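Long-range contact in uncharacterized protein (Deinococcus radiodurans, PDB 3GG7), which is of unknown function but binds manganese and probably acts as a metal-dependent hydrolase of the TatD family, cleaving ester bonds: residues H7-L12 and E194-F199. Sequence-based numbering, arbitrary orientation.
With MN (manganese (II) ion), chain B.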
ATOM      1  N   HIS A   7      -0.029  -0.985   4.829  1.00 17.63           N
ATOM      2  CA  HIS A   7      -0.571  -1.816   3.769  1.00 17.99           C
ATOM      3  C   HIS A   7      -0.674  -3.232   4.285  1.00 18.23           C
ATOM      4  O   HIS A   7       0.328  -3.961   4.327  1.00 19.61           O
ATOM      5  CB  HIS A   7       0.325  -1.767   2.533  1.00 17.26           C
ATOM      6  CG  HIS A   7      -0.149  -2.612   1.393  1.00 17.03           C
ATOM      7  ND1 HIS A   7      -0.716  -2.074   0.265  1.00 17.18           N
ATOM      8  CD2 HIS A   7      -0.152  -3.964   1.209  1.00 18.21           C
ATOM      9  CE1 HIS A   7      -1.038  -3.049  -0.571  1.00 18.19           C
ATOM     10  NE2 HIS A   7      -0.688  -4.199  -0.035  1.00 19.02           N
ATOM     11  N   VAL A   8      -1.891  -3.631   4.657  1.00 17.20           N
ATOM     12  CA  VAL A   8      -2.144  -4.966   5.163  1.00 18.32           C
ATOM     13  C   VAL A   8      -3.550  -5.444   4.793  1.00 18.78           C
ATOM     14  O   VAL A   8      -4.489  -4.656   4.753  1.00 18.83           O
ATOM     15  CB  VAL A   8      -1.860  -5.044   6.673  1.00 18.50           C
ATOM     16  CG1 VAL A   8      -2.784  -4.086   7.496  1.00 18.82           C
ATOM     17  CG2 VAL A   8      -1.967  -6.472   7.194  1.00 20.28           C
ATOM     18  N   HIS A   9      -3.670  -6.736   4.496  1.00 18.23           N
ATOM     19  CA  HIS A   9      -4.931  -7.328   4.079  1.00 17.72           C
ATOM     20  C   HIS A   9      -5.620  -7.952   5.273  1.00 17.98           C
ATOM     21  O   HIS A   9      -5.637  -9.182   5.408  1.00 18.85           O
ATOM     22  CB  HIS A   9      -4.706  -8.355   2.969  1.00 18.14           C
ATOM     23  CG  HIS A   9      -4.050  -7.778   1.750  1.00 17.97           C
ATOM     24  ND1 HIS A   9      -4.763  -7.416   0.628  1.00 17.82           N
ATOM     25  CD2 HIS A   9      -2.752  -7.511   1.472  1.00 18.66           C
ATOM     26  CE1 HIS A   9      -3.935  -6.931  -0.280  1.00 18.74           C
ATOM     27  NE2 HIS A   9      -2.706  -6.992   0.197  1.00 18.78           N
ATOM     28  N   LEU A  10      -6.200  -7.125   6.136  1.00 18.06           N
ATOM     29  CA  LEU A  10      -6.920  -7.675   7.304  1.00 18.37           C
ATOM     30  C   LEU A  10      -7.981  -8.673   6.891  1.00 18.99           C
ATOM     31  O   LEU A  10      -8.171  -9.681   7.582  1.00 19.83           O
ATOM     32  CB  LEU A  10      -7.604  -6.590   8.119  1.00 18.97           C
ATOM     33  CG  LEU A  10      -6.765  -5.533   8.754  1.00 20.05           C
ATOM     34  CD1 LEU A  10      -7.731  -4.700   9.606  1.00 20.11           C
ATOM     35  CD2 LEU A  10      -5.660  -6.143   9.628  1.00 22.44           C
ATOM     36  N   ASP A  11      -8.615  -8.449   5.743  1.00 19.54           N
ATOM     37  CA  ASP A  11      -9.752  -9.266   5.318  1.00 20.24           C
ATOM     38  C   ASP A  11      -9.342 -10.630   4.730  1.00 21.47           C
ATOM     39  O   ASP A  11     -10.207 -11.430   4.356  1.00 22.33           O
ATOM     40  CB  ASP A  11     -10.703  -8.469   4.400  1.00 20.85           C
ATOM     41  CG  ASP A  11     -10.086  -8.096   3.069  1.00 20.41           C
ATOM     42  OD1 ASP A  11      -8.970  -8.578   2.738  1.00 21.49           O
ATOM     43  OD2 ASP A  11     -10.754  -7.285   2.355  1.00 20.83           O
ATOM     44  N   LEU A  12      -8.043 -10.913   4.665  1.00 20.37           N
ATOM     45  CA  LEU A  12      -7.558 -12.170   4.124  1.00 21.44           C
ATOM     46  C   LEU A  12      -7.028 -13.107   5.215  1.00 21.57           C
ATOM     47  O   LEU A  12      -6.578 -14.206   4.893  1.00 23.23           O
ATOM     48  CB  LEU A  12      -6.485 -11.920   3.066  1.00 21.44           C
ATOM     49  CG  LEU A  12      -6.938 -11.187   1.802  1.00 23.68           C
ATOM     50  CD1 LEU A  12      -5.789 -11.055   0.787  1.00 23.53           C
ATOM     51  CD2 LEU A  12      -8.171 -11.873   1.159  1.00 27.17           C
ATOM     52  N   GLU A 194       5.194  -1.017   6.347  1.00 19.96           N
ATOM     53  CA  GLU A 194       4.073  -1.944   6.058  1.00 20.21           C
ATOM     54  C   GLU A 194       4.482  -3.374   6.369  1.00 20.39           C
ATOM     55  O   GLU A 194       5.673  -3.639   6.568  1.00 20.31           O
ATOM     56  CB  GLU A 194       3.672  -1.866   4.575  1.00 19.79           C
ATOM     57  CG  GLU A 194       4.739  -2.398   3.590  1.00 19.65           C
ATOM     58  CD  GLU A 194       4.206  -2.597   2.157  1.00 20.54           C
ATOM     59  OE1 GLU A 194       3.616  -1.653   1.597  1.00 22.36           O
ATOM     60  OE2 GLU A 194       4.351  -3.718   1.624  1.00 23.87           O
ATOM     61  N   THR A 195       3.531  -4.307   6.386  1.00 19.64           N
ATOM     62  CA  THR A 195       3.826  -5.736   6.340  1.00 20.66           C
ATOM     63  C   THR A 195       3.354  -6.454   5.070  1.00 20.37           C
ATOM     64  O   THR A 195       3.951  -7.428   4.658  1.00 20.98           O
ATOM     65  CB  THR A 195       3.236  -6.529   7.508  1.00 21.65           C
ATOM     66  OG1 THR A 195       1.794  -6.491   7.457  1.00 21.66           O
ATOM     67  CG2 THR A 195       3.753  -6.017   8.855  1.00 21.22           C
ATOM     68  N   ASP A 196       2.228  -6.029   4.496  1.00 19.71           N
ATOM     69  CA  ASP A 196       1.561  -6.802   3.466  1.00 20.34           C
ATOM     70  C   ASP A 196       1.152  -8.207   3.949  1.00 20.06           C
ATOM     71  O   ASP A 196       1.079  -9.155   3.143  1.00 21.27           O
ATOM     72  CB  ASP A 196       2.394  -6.912   2.181  1.00 20.22           C
ATOM     73  CG  ASP A 196       1.538  -7.213   0.952  1.00 20.88           C
ATOM     74  OD1 ASP A 196       0.334  -6.865   0.953  1.00 19.61           O
ATOM     75  OD2 ASP A 196       2.079  -7.785  -0.027  1.00 20.77           O
ATOM     76  N   GLY A 197       0.873  -8.356   5.243  1.00 20.41           N
ATOM     77  CA  GLY A 197       0.301  -9.604   5.730  1.00 21.13           C
ATOM     78  C   GLY A 197      -1.067  -9.800   5.109  1.00 22.11           C
ATOM     79  O   GLY A 197      -1.738  -8.827   4.753  1.00 21.08           O
ATOM     80  N   PRO A 198      -1.514 -11.052   4.946  1.00 23.10           N
ATOM     81  CA  PRO A 198      -0.786 -12.313   5.212  1.00 24.24           C
ATOM     82  C   PRO A 198       0.015 -12.815   3.996  1.00 25.31           C
ATOM     83  O   PRO A 198       0.541 -13.938   4.026  1.00 27.76           O
ATOM     84  CB  PRO A 198      -1.930 -13.280   5.541  1.00 24.47           C
ATOM     85  CG  PRO A 198      -3.031 -12.844   4.659  1.00 24.30           C
ATOM     86  CD  PRO A 198      -2.899 -11.320   4.509  1.00 22.71           C
ATOM     87  N   PHE A 199       0.096 -12.017   2.932  1.00 26.72           N
ATOM     88  CA  PHE A 199       0.840 -12.392   1.722  1.00 27.51           C
ATOM     89  C   PHE A 199       2.321 -12.586   1.988  1.00 28.03           C
ATOM     90  O   PHE A 199       2.931 -13.583   1.552  1.00 28.26           O
ATOM     91  CB  PHE A 199       0.688 -11.322   0.650  1.00 28.09           C
ATOM     92  CG  PHE A 199      -0.611 -11.366  -0.078  1.00 30.29           C
ATOM     93  CD1 PHE A 199      -0.997 -12.512  -0.756  1.00 31.94           C
ATOM     94  CD2 PHE A 199      -1.419 -10.247  -0.159  1.00 31.45           C
ATOM     95  CE1 PHE A 199      -2.194 -12.551  -1.458  1.00 33.12           C
ATOM     96  CE2 PHE A 199      -2.623 -10.282  -0.863  1.00 32.62           C
ATOM     97  CZ  PHE A 199      -3.007 -11.423  -1.512  1.00 33.53           C
TER
HETATM   98 MN    MN B 253      -0.992  -6.179  -0.704  1.00 16.50          MN
HETATM   99  O   HOH W   1       0.379  -7.083  -1.911  1.00 22.24           O
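Two backbone hydrogen bonds tie H7-L12 to E194-F199, both chains running in the same direction. D196 N donates to H7 O at 2.8 Å, a bent bond with an N-H...O angle of 140°, and two residues on H9 N donates to G197 O at 2.9 Å, much straighter. T195 opens an ST turn, its OG1 accepting from G197 N; that oxygen is also hydrogen-bonded to D5 OD2, while V8 CG2 lies 3.8 Å from it. The side chains of H7, H9 and D196 then converge on one manganese ion. H7 NE2 and H9 NE2 each bind it at 2.1 Å, D196 OD1 at 2.2 Å; E86 and a water complete the site. D196 OD1 lies at the edge of both imidazoles, in their planes, drawn close by the shared metal. Its partner oxygen, OD2, takes a hydrogen bond from the metal-bound water, so that metal and water together probably fix the carboxylate's rotation. H7 and H9 form the HxH motif of metallo-dependent hydrolases at the end of the first TIM-barrel strand, 4-8, with H9 just beyond it; D196 follows the last, 191-193, so the contact joins the ends of the two strands at the C-terminal, metal-binding mouth. H7 ND1 is hydrogen-bonded to S122, which helps orient the ring. Beside it lies the E194 carboxylate, its plane only 14° from that of the ring; OE1 is hydrogen-bonded to S168 OG and OE2 to H148 ND1. With CG anti to its carbonyl carbon, H9 presents a ring face to the edge of F199 in a T-shaped stack, planes at 85°, F199 CE2 sitting over the ring centre. F199 follows P198, joined to G197 by a cis peptide; the proline ring packs on H9 CB and L12 CB, and L12 CD1 reaches F199 CZ at 3.6 Å.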